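Local coordinates for protein ATP-dependent Clp protease proteolytic subunit (Plasmodium falciparum, PDB 4GM2) that forms a seven-subunit ring as the inactive subunit of the apicoplast caseinolytic protease complex, and is probably assembled with the active peptidase and its ATPase partner, at residues N66-I71 with K106-A111; T101-K106 with K127-C132; Y51-S56 with I95-Y100; Q44-L49 with I86-V91. All blocks are in the same frame, centred on the assembly; numbering follows the deposited sequence.

Interaction 1: N66-I71 with K106-A111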
# COMPACT_ATOMS: atom_id res chain seq x y z
N ASN A 66 22.85 -16.44 -0.55
CA ASN A 66 23.51 -15.81 0.59
C ASN A 66 22.59 -15.95 1.79
O ASN A 66 21.81 -15.05 2.10
CB ASN A 66 23.83 -14.35 0.29
CG ASN A 66 24.73 -13.72 1.34
OD1 ASN A 66 25.42 -14.41 2.09
ND2 ASN A 66 24.73 -12.39 1.40
N SER A 67 22.68 -17.09 2.47
CA SER A 67 21.69 -17.48 3.47
C SER A 67 22.29 -18.22 4.66
O SER A 67 23.29 -18.93 4.52
CB SER A 67 20.61 -18.35 2.83
OG SER A 67 19.64 -18.76 3.78
N THR A 68 21.65 -18.07 5.82
CA THR A 68 22.03 -18.80 7.03
C THR A 68 21.11 -20.00 7.27
O THR A 68 21.07 -20.58 8.36
CB THR A 68 22.06 -17.88 8.28
OG1 THR A 68 20.80 -17.23 8.44
CG2 THR A 68 23.16 -16.82 8.13
N GLY A 69 20.36 -20.37 6.22
CA GLY A 69 19.51 -21.55 6.25
C GLY A 69 18.22 -21.34 7.03
O GLY A 69 17.52 -20.35 6.82
N ASP A 70 17.92 -22.28 7.92
CA ASP A 70 16.70 -22.22 8.73
C ASP A 70 16.90 -21.62 10.12
O ASP A 70 15.98 -21.60 10.93
CB ASP A 70 16.06 -23.61 8.85
CG ASP A 70 16.94 -24.61 9.60
OD1 ASP A 70 18.17 -24.42 9.65
OD2 ASP A 70 16.38 -25.59 10.13
N ILE A 71 18.11 -21.14 10.39
CA ILE A 71 18.38 -20.44 11.65
C ILE A 71 18.67 -18.95 11.44
O ILE A 71 19.18 -18.54 10.39
CB ILE A 71 19.50 -21.11 12.51
CG1 ILE A 71 20.84 -21.16 11.78
CG2 ILE A 71 19.07 -22.49 12.97
CD1 ILE A 71 21.81 -20.06 12.15
N LYS A 106 27.31 -16.60 2.43
CA LYS A 106 27.00 -17.68 3.37
C LYS A 106 26.04 -18.69 2.75
O LYS A 106 25.11 -18.33 2.04
CB LYS A 106 26.39 -17.12 4.66
CG LYS A 106 27.35 -16.31 5.51
CD LYS A 106 26.62 -15.46 6.55
CE LYS A 106 25.96 -14.24 5.91
NZ LYS A 106 25.37 -13.31 6.91
N ALA A 107 26.28 -19.97 3.03
CA ALA A 107 25.34 -21.02 2.70
C ALA A 107 25.40 -22.04 3.82
O ALA A 107 26.15 -23.01 3.75
CB ALA A 107 25.67 -21.65 1.35
N TYR A 108 24.63 -21.78 4.87
CA TYR A 108 24.66 -22.59 6.08
C TYR A 108 23.47 -23.53 6.17
O TYR A 108 22.36 -23.19 5.76
CB TYR A 108 24.70 -21.70 7.33
CG TYR A 108 25.90 -20.77 7.43
CD1 TYR A 108 27.09 -21.04 6.76
CD2 TYR A 108 25.84 -19.64 8.24
CE1 TYR A 108 28.19 -20.20 6.87
CE2 TYR A 108 26.93 -18.79 8.35
CZ TYR A 108 28.10 -19.07 7.67
OH TYR A 108 29.18 -18.23 7.78
N GLY A 109 23.72 -24.73 6.70
CA GLY A 109 22.66 -25.71 6.93
C GLY A 109 21.93 -26.12 5.67
O GLY A 109 22.52 -26.66 4.74
N ILE A 110 20.63 -25.85 5.65
CA ILE A 110 19.79 -26.24 4.52
C ILE A 110 20.13 -25.43 3.27
O ILE A 110 19.88 -25.88 2.14
CB ILE A 110 18.28 -26.20 4.85
CG1 ILE A 110 17.84 -24.78 5.25
CG2 ILE A 110 17.96 -27.20 5.95
CD1 ILE A 110 16.33 -24.58 5.27
N ALA A 111 20.71 -24.25 3.47
CA ALA A 111 21.18 -23.43 2.36
C ALA A 111 22.42 -24.05 1.71
O ALA A 111 22.65 -23.87 0.51
CB ALA A 111 21.45 -22.01 2.81
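Ser67 N donates to Lys106 O (2.8 Å), and Tyr108 N donates in turn to Ser67 O (3.2 Å), two backbone hydrogen bonds that bring the end of strand 61-67 alongside strand 106-108. Ala107, paired with Ser67 in a parallel bridge, lies between these two rungs. A side chain adds a third bond. The -170° chi1 of Asn66 swings its amide away from the backbone N and brings OD1 within 2.9 Å of Lys106 N, the amide oxygen standing in for a backbone carbonyl.

In active ClpP peptidases the equivalent glycine-rich loop and helix start help form the oxyanion hole and place the nucleophilic serine at the start of the helix. Here Gly109, at the N-cap of helix 110-116, probably occupies the place of that serine and lacks a hydroxyl, as befits an inactive subunit. Thr68 to Ile71 form a type II' turn, whose second position, with positive phi, suits Gly69. Thr68 OG1 bonds to Ile71 O across it, while Ser67 OG accepts from Gly69 N in an ST turn and also meets Ser35 O.

Apolar packing completes the contact. Ala111 CB rests on Ser67 CB (3.8 Å), small against small. Ile110 CD1 reaches Asp70 CB (3.7 Å), whose carboxylate turns to Tyr137, and Thr68 CG2 comes obliquely to Tyr108 CD2 (3.9 Å) beside the aliphatic chain of Lys106.

Interaction 2: T101-K106 with K127-C132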
# COMPACT_ATOMS: atom_id res chain seq x y z
N THR A 101 24.18 -22.78 -9.22
CA THR A 101 24.18 -22.13 -7.91
C THR A 101 25.43 -21.28 -7.71
O THR A 101 26.53 -21.65 -8.14
CB THR A 101 24.03 -23.14 -6.75
OG1 THR A 101 25.00 -24.18 -6.87
CG2 THR A 101 22.64 -23.76 -6.75
N TYR A 102 25.25 -20.12 -7.06
CA TYR A 102 26.36 -19.21 -6.76
C TYR A 102 26.27 -18.78 -5.31
O TYR A 102 25.28 -18.16 -4.91
CB TYR A 102 26.27 -17.95 -7.64
CG TYR A 102 26.10 -18.20 -9.12
CD1 TYR A 102 24.86 -18.58 -9.65
CD2 TYR A 102 27.17 -18.03 -10.00
CE1 TYR A 102 24.70 -18.79 -11.01
CE2 TYR A 102 27.02 -18.24 -11.36
CZ TYR A 102 25.78 -18.62 -11.86
OH TYR A 102 25.62 -18.84 -13.20
N CYS A 103 27.28 -19.11 -4.50
CA CYS A 103 27.29 -18.65 -3.12
C CYS A 103 27.95 -17.29 -3.01
O CYS A 103 29.12 -17.13 -3.35
CB CYS A 103 27.96 -19.65 -2.17
SG CYS A 103 27.83 -19.16 -0.43
N LEU A 104 27.18 -16.32 -2.53
CA LEU A 104 27.60 -14.92 -2.48
C LEU A 104 28.13 -14.47 -1.12
O LEU A 104 28.44 -13.29 -0.93
CB LEU A 104 26.45 -14.02 -2.93
CG LEU A 104 26.46 -13.44 -4.35
CD1 LEU A 104 26.97 -14.43 -5.39
CD2 LEU A 104 25.08 -12.94 -4.70
N GLY A 105 28.23 -15.40 -0.17
CA GLY A 105 28.70 -15.08 1.18
C GLY A 105 28.55 -16.24 2.14
O GLY A 105 29.54 -16.79 2.61
N LYS A 106 27.31 -16.60 2.43
CA LYS A 106 27.00 -17.68 3.37
C LYS A 106 26.04 -18.69 2.75
O LYS A 106 25.11 -18.33 2.04
CB LYS A 106 26.39 -17.12 4.66
CG LYS A 106 27.35 -16.31 5.51
CD LYS A 106 26.62 -15.46 6.55
CE LYS A 106 25.96 -14.24 5.91
NZ LYS A 106 25.37 -13.31 6.91
N LYS A 127 35.17 -15.82 -3.55
CA LYS A 127 36.43 -16.04 -2.83
C LYS A 127 36.26 -16.24 -1.31
O LYS A 127 36.86 -17.15 -0.74
CB LYS A 127 37.38 -14.87 -3.10
CG LYS A 127 38.85 -15.18 -2.90
CD LYS A 127 39.70 -13.93 -2.94
CE LYS A 127 41.16 -14.26 -2.72
NZ LYS A 127 42.00 -13.04 -2.56
N ASN A 128 35.44 -15.40 -0.68
CA ASN A 128 35.34 -15.36 0.78
C ASN A 128 34.09 -16.01 1.38
O ASN A 128 33.74 -15.77 2.53
CB ASN A 128 35.48 -13.91 1.27
CG ASN A 128 36.79 -13.27 0.85
OD1 ASN A 128 37.86 -13.77 1.18
ND2 ASN A 128 36.70 -12.17 0.12
N SER A 129 33.43 -16.86 0.59
CA SER A 129 32.18 -17.48 1.02
C SER A 129 32.38 -18.61 2.04
O SER A 129 33.40 -19.28 2.03
CB SER A 129 31.40 -17.99 -0.20
OG SER A 129 31.11 -16.93 -1.08
N SER A 130 31.38 -18.79 2.90
CA SER A 130 31.40 -19.85 3.91
C SER A 130 30.26 -20.83 3.71
O SER A 130 29.18 -20.46 3.24
CB SER A 130 31.31 -19.28 5.32
OG SER A 130 32.28 -18.26 5.51
N PHE A 131 30.52 -22.08 4.07
CA PHE A 131 29.53 -23.14 4.00
C PHE A 131 29.53 -23.90 5.32
O PHE A 131 30.57 -24.04 5.96
CB PHE A 131 29.85 -24.10 2.86
CG PHE A 131 29.97 -23.43 1.52
CD1 PHE A 131 31.16 -22.84 1.13
CD2 PHE A 131 28.89 -23.38 0.65
CE1 PHE A 131 31.28 -22.22 -0.10
CE2 PHE A 131 28.99 -22.76 -0.58
CZ PHE A 131 30.19 -22.18 -0.96
N CYS A 132 28.36 -24.39 5.71
CA CYS A 132 28.22 -25.12 6.96
C CYS A 132 27.21 -26.24 6.83
O CYS A 132 26.15 -26.06 6.24
CB CYS A 132 27.81 -24.18 8.08
SG CYS A 132 27.62 -24.99 9.68
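Lys106 and Ser130 pair in a parallel bridge just past the corner where the chain leaves the five-stranded parallel sheet of the ClpP fold and enters the smaller mixed sheet. The corner falls at Leu104 and Gly105, between strands 99-103 and 106-108; Gly105 takes the backbone angles of 172°/-67° that suit a residue without a side chain. The hydrogen bond of the bridge runs nearly straight from Ser130 N to Gly105 O (2.7 Å), and a CA-H...O contact from Lys106 CA to Ser130 O (3.5 Å) supports it.

Before the corner, Ser129 ties strand 99-103 to the segment leading into strand 130-133. Its hydroxyl OG donates to Cys103 O over 3.0 Å, arriving well above the carbonyl plane. A serine suits this buried place because it is small and can still supply a donor to a carbonyl near the strand's end. At the corner, Leu104 points its side chain away from 127-132, and its carbonyl accepts from Ser87 of a neighbouring subunit.

The apolar part belongs to Cys103 and Phe131. A chi1 of -175° turns the Cys103 sulfur to the side of its own carbonyl carbon, where it lies obliquely by the ring, 4.3 Å from SG to the Phe131 centroid, while Cys103 CB touches Phe131 CZ at 3.6 Å.

Interaction 3: Y51-S56 with I95-Y100; sequences YLEYES and ISSDVY
The turn that follows helix 81-94 and leads into strand 99-103, part of a beta-alpha-beta crossover, is held by one acidic side chain, Glu53, from the last turn of helix 39-55. Each carboxylate oxygen takes one backbone N-H of two successive residues. Ser97 N donates to Glu53 OE1 (3.1 Å), meeting it on the syn side and 22° out of the carboxylate plane; Ser96 N donates to Glu53 OE2 (3.1 Å), coming from well above that plane. The two hydroxyls lie close as well, Ser97 OG at 2.9 Å from Glu53 OE1 and Ser96 OG at 2.7 Å from Glu53 OE2, but both also reach Lys57 O, and which acceptor each proton serves remains open.

A glutamate suits the place because its chain can bend. It first runs out on the far side from its own backbone N (chi1 170°), and the bend at chi2 then carries the acid across to the turn. Serines suit the other side, since they offer a hydroxyl next to each N-H without bulk. The two N-H groups grip the buried carboxylate, one at each oxygen, and would be expected to favour its ionised form. The aliphatic part of Glu53 is used too: Glu53 CG packs against Ile95 CG2 (3.6 Å), the two side chains lying alongside with their ends pointing opposite ways. A neighbouring subunit reaches the same turn through Lys204, which bonds Ile95 O.

Ile95 and Ser97 also rest on Ile61 of strand 61-67, so the turn that ends helix 81-94 lies between the C-terminal end of helix 39-55 and the start of the inner strands 61-67 and 99-103.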
# COMPACT_ATOMS: atom_id res chain seq x y z
N TYR A 51 7.76 -21.13 -12.44
CA TYR A 51 7.46 -20.06 -13.39
C TYR A 51 8.48 -20.00 -14.52
O TYR A 51 8.10 -19.91 -15.68
CB TYR A 51 7.35 -18.70 -12.71
CG TYR A 51 7.24 -17.57 -13.70
CD1 TYR A 51 6.02 -17.27 -14.31
CD2 TYR A 51 8.36 -16.82 -14.06
CE1 TYR A 51 5.92 -16.25 -15.24
CE2 TYR A 51 8.26 -15.80 -14.99
CZ TYR A 51 7.04 -15.52 -15.57
OH TYR A 51 6.94 -14.50 -16.49
N LEU A 52 9.77 -20.04 -14.17
CA LEU A 52 10.84 -19.95 -15.16
C LEU A 52 10.86 -21.15 -16.10
O LEU A 52 11.07 -20.99 -17.30
CB LEU A 52 12.21 -19.78 -14.48
CG LEU A 52 12.45 -18.45 -13.76
CD1 LEU A 52 13.73 -18.52 -12.94
CD2 LEU A 52 12.50 -17.28 -14.73
N GLU A 53 10.63 -22.34 -15.54
CA GLU A 53 10.57 -23.56 -16.33
C GLU A 53 9.44 -23.53 -17.36
O GLU A 53 9.63 -24.00 -18.48
CB GLU A 53 10.46 -24.79 -15.41
CG GLU A 53 10.16 -26.11 -16.12
CD GLU A 53 11.33 -26.67 -16.92
OE1 GLU A 53 12.44 -26.13 -16.83
OE2 GLU A 53 11.15 -27.67 -17.64
N TYR A 54 8.29 -22.97 -16.97
CA TYR A 54 7.12 -22.83 -17.85
C TYR A 54 7.32 -21.76 -18.92
O TYR A 54 6.79 -21.86 -20.03
CB TYR A 54 5.87 -22.48 -17.03
CG TYR A 54 5.05 -23.67 -16.59
CD1 TYR A 54 3.84 -23.97 -17.20
CD2 TYR A 54 5.49 -24.51 -15.55
CE1 TYR A 54 3.08 -25.07 -16.80
CE2 TYR A 54 4.74 -25.60 -15.14
CZ TYR A 54 3.54 -25.88 -15.77
OH TYR A 54 2.79 -26.96 -15.37
N GLU A 55 8.09 -20.73 -18.58
CA GLU A 55 8.37 -19.64 -19.49
C GLU A 55 9.34 -20.10 -20.58
O GLU A 55 9.11 -19.85 -21.76
CB GLU A 55 8.93 -18.44 -18.72
CG GLU A 55 8.34 -17.11 -19.13
CD GLU A 55 8.91 -16.59 -20.44
OE1 GLU A 55 8.13 -16.09 -21.27
OE2 GLU A 55 10.15 -16.68 -20.63
N SER A 56 10.41 -20.79 -20.18
CA SER A 56 11.44 -21.31 -21.09
C SER A 56 11.95 -22.66 -20.62
O SER A 56 12.33 -22.83 -19.46
CB SER A 56 12.59 -20.33 -21.23
OG SER A 56 12.14 -19.09 -21.72
N ILE A 95 12.63 -30.44 -13.18
CA ILE A 95 12.59 -29.49 -14.29
C ILE A 95 13.75 -29.69 -15.27
O ILE A 95 14.83 -30.14 -14.89
CB ILE A 95 12.52 -28.01 -13.83
CG1 ILE A 95 13.77 -27.60 -13.05
CG2 ILE A 95 11.24 -27.75 -13.05
CD1 ILE A 95 13.93 -26.10 -12.91
N SER A 96 13.51 -29.34 -16.54
CA SER A 96 14.50 -29.55 -17.59
C SER A 96 15.60 -28.50 -17.56
O SER A 96 16.73 -28.77 -17.98
CB SER A 96 13.84 -29.58 -18.96
OG SER A 96 13.16 -28.38 -19.22
N SER A 97 15.27 -27.30 -17.08
CA SER A 97 16.23 -26.21 -16.96
C SER A 97 17.26 -26.55 -15.91
O SER A 97 16.90 -26.86 -14.77
CB SER A 97 15.53 -24.91 -16.59
OG SER A 97 14.67 -24.45 -17.62
N ASP A 98 18.53 -26.50 -16.29
CA ASP A 98 19.63 -26.66 -15.34
C ASP A 98 19.61 -25.45 -14.42
O ASP A 98 19.39 -24.33 -14.88
CB ASP A 98 20.99 -26.72 -16.06
CG ASP A 98 21.13 -27.94 -16.96
OD1 ASP A 98 20.47 -28.96 -16.71
OD2 ASP A 98 21.92 -27.87 -17.93
N VAL A 99 19.82 -25.67 -13.13
CA VAL A 99 20.00 -24.54 -12.22
C VAL A 99 21.45 -24.48 -11.73
O VAL A 99 21.98 -25.44 -11.17
CB VAL A 99 18.95 -24.45 -11.08
CG1 VAL A 99 17.73 -25.33 -11.37
CG2 VAL A 99 19.53 -24.79 -9.72
N TYR A 100 22.10 -23.35 -12.01
CA TYR A 100 23.45 -23.10 -11.52
C TYR A 100 23.33 -22.41 -10.18
O TYR A 100 22.46 -21.55 -10.00
CB TYR A 100 24.23 -22.19 -12.49
CG TYR A 100 24.27 -22.62 -13.95
CD1 TYR A 100 23.98 -23.94 -14.33
CD2 TYR A 100 24.65 -21.72 -14.94
CE1 TYR A 100 24.03 -24.33 -15.65
CE2 TYR A 100 24.70 -22.10 -16.28
CZ TYR A 100 24.40 -23.41 -16.63
OH TYR A 100 24.45 -23.79 -17.95

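Interaction 4: Q44-L49 with I86-V91; sequences QIISQL and ISIVDV
Ile45, Ile46 and Leu49 face Ile88 and Val91 in a side-by-side packing of two helices that run the same way. Helices 39-55 and 81-94 each connect neighbouring parallel strands of the main sheet, as in the beta-alpha-beta crossovers of the ClpP fold, and this shared direction shows in the short segments, whose axes lie 10.0 Å apart at an angle of only 9°. The interface is made of branched aliphatic side chains, which fill the distance between the helices without needing polar partners.

Ile45 comes first, meeting Ile88 at about a right angle, with Ile45 CG2 and Ile88 CG2 3.9 Å apart. Next along the helix, Ile46 extends its longer branch towards the other branch of the same isoleucine, with Ile46 CG1 3.8 Å from Ile88 CG1. The torsion of Ile88 explains this double use: CG1 stands beside its backbone N and CG2 anti to it (chi1 -65°), which sends one branch to Ile46 and the other to Ile45. A beta-branched residue suits such a place, where two neighbours must be met at once. Ile46 CD1 also approaches Ser87 CB (4.3 Å), while Ser87 turns its hydroxyl to Leu104 of a neighbouring subunit, whose Phe32 packs on Ile46.

One turn after Ile45, Leu49 lies against Ile31 of strand 30-33 and reaches both Ile88 and Val91. Its side chain lies roughly perpendicular to that of Ile88, with Leu49 CD1 4.1 Å from Ile88 CG2, and runs at a slant to that of Val91, where Leu49 CD1 and Val91 CG2 stand 3.6 Å apart.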
# COMPACT_ATOMS: atom_id res chain seq x y z
N GLN A 44 8.40 -19.18 -2.40
CA GLN A 44 8.79 -18.27 -3.48
C GLN A 44 9.82 -18.87 -4.43
O GLN A 44 9.74 -18.65 -5.64
CB GLN A 44 9.32 -16.96 -2.90
CG GLN A 44 8.25 -16.01 -2.43
CD GLN A 44 8.81 -14.82 -1.67
OE1 GLN A 44 10.00 -14.49 -1.80
NE2 GLN A 44 7.98 -14.18 -0.86
N ILE A 45 10.78 -19.60 -3.88
CA ILE A 45 11.79 -20.29 -4.69
C ILE A 45 11.13 -21.31 -5.62
O ILE A 45 11.40 -21.32 -6.82
CB ILE A 45 12.86 -20.96 -3.80
CG1 ILE A 45 13.66 -19.90 -3.04
CG2 ILE A 45 13.79 -21.84 -4.64
CD1 ILE A 45 14.45 -20.43 -1.86
N ILE A 46 10.27 -22.16 -5.06
CA ILE A 46 9.54 -23.14 -5.85
C ILE A 46 8.67 -22.46 -6.91
O ILE A 46 8.65 -22.88 -8.07
CB ILE A 46 8.72 -24.10 -4.96
CG1 ILE A 46 9.66 -24.99 -4.14
CG2 ILE A 46 7.79 -24.97 -5.81
CD1 ILE A 46 9.00 -25.70 -2.97
N SER A 47 7.96 -21.40 -6.51
CA SER A 47 7.11 -20.66 -7.44
C SER A 47 7.90 -20.09 -8.61
O SER A 47 7.47 -20.18 -9.76
CB SER A 47 6.35 -19.55 -6.72
OG SER A 47 5.38 -20.10 -5.86
N GLN A 48 9.07 -19.51 -8.31
CA GLN A 48 9.92 -18.92 -9.32
C GLN A 48 10.56 -19.98 -10.22
O GLN A 48 10.69 -19.76 -11.43
CB GLN A 48 11.00 -18.06 -8.67
CG GLN A 48 10.50 -16.70 -8.22
CD GLN A 48 11.48 -16.00 -7.31
OE1 GLN A 48 12.58 -15.64 -7.73
NE2 GLN A 48 11.10 -15.82 -6.06
N LEU A 49 10.94 -21.11 -9.63
CA LEU A 49 11.44 -22.26 -10.40
C LEU A 49 10.40 -22.78 -11.39
O LEU A 49 10.69 -22.94 -12.58
CB LEU A 49 11.92 -23.38 -9.48
CG LEU A 49 13.32 -23.18 -8.88
CD1 LEU A 49 13.59 -24.20 -7.79
CD2 LEU A 49 14.40 -23.23 -9.95
N ILE A 86 14.33 -30.19 0.81
CA ILE A 86 14.16 -31.48 0.13
C ILE A 86 13.17 -31.31 -1.02
O ILE A 86 13.36 -31.87 -2.11
CB ILE A 86 13.69 -32.61 1.07
CG1 ILE A 86 14.82 -33.04 2.03
CG2 ILE A 86 13.25 -33.84 0.27
CD1 ILE A 86 14.35 -33.88 3.20
N SER A 87 12.11 -30.55 -0.76
CA SER A 87 11.13 -30.24 -1.79
C SER A 87 11.73 -29.43 -2.94
O SER A 87 11.44 -29.73 -4.09
CB SER A 87 9.93 -29.51 -1.21
OG SER A 87 8.94 -30.45 -0.89
N ILE A 88 12.55 -28.43 -2.61
CA ILE A 88 13.18 -27.58 -3.63
C ILE A 88 14.12 -28.38 -4.54
O ILE A 88 14.01 -28.31 -5.77
CB ILE A 88 13.92 -26.37 -3.00
CG1 ILE A 88 12.93 -25.43 -2.31
CG2 ILE A 88 14.69 -25.61 -4.06
CD1 ILE A 88 13.56 -24.52 -1.27
N VAL A 89 15.04 -29.13 -3.93
CA VAL A 89 15.99 -29.94 -4.70
C VAL A 89 15.25 -31.01 -5.53
O VAL A 89 15.72 -31.40 -6.59
CB VAL A 89 17.16 -30.50 -3.84
CG1 VAL A 89 16.67 -30.98 -2.49
CG2 VAL A 89 17.90 -31.62 -4.55
N ASP A 90 14.09 -31.44 -5.06
CA ASP A 90 13.24 -32.31 -5.87
C ASP A 90 12.71 -31.64 -7.13
O ASP A 90 12.67 -32.27 -8.18
CB ASP A 90 12.08 -32.87 -5.04
CG ASP A 90 12.35 -34.26 -4.51
OD1 ASP A 90 13.49 -34.76 -4.69
OD2 ASP A 90 11.44 -34.86 -3.91
N VAL A 91 12.30 -30.36 -7.03
CA VAL A 91 11.79 -29.68 -8.23
C VAL A 91 12.95 -29.30 -9.16
O VAL A 91 12.79 -29.35 -10.39
CB VAL A 91 10.83 -28.48 -7.94
CG1 VAL A 91 10.28 -28.53 -6.53
CG2 VAL A 91 11.49 -27.14 -8.22

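Interactions 1 and 2 form one continuous structure: they share Lys106, their centres lie 10 Å apart, and strand 130-133 probably accepts hydrogen bonds from Ala107 N to Ser130 O (2.9 Å) and from Gly109 N to Cys132 O (2.8 Å). The bond from Gly109 N probably helps position Gly109, the likely counterpart of the nucleophilic serine of active relatives. Interactions 3 and 4 are a second pair, centres 11 Å apart, joined where Ile95 CD1 meets Leu49 CD2 (4.1 Å). Interaction 4 lies about 16 Å from interaction 1, centre to centre, and interaction 3 about 23 Å. Between subunits the pairs meet, interaction 2 of one touching interaction 4 of a neighbouring subunit.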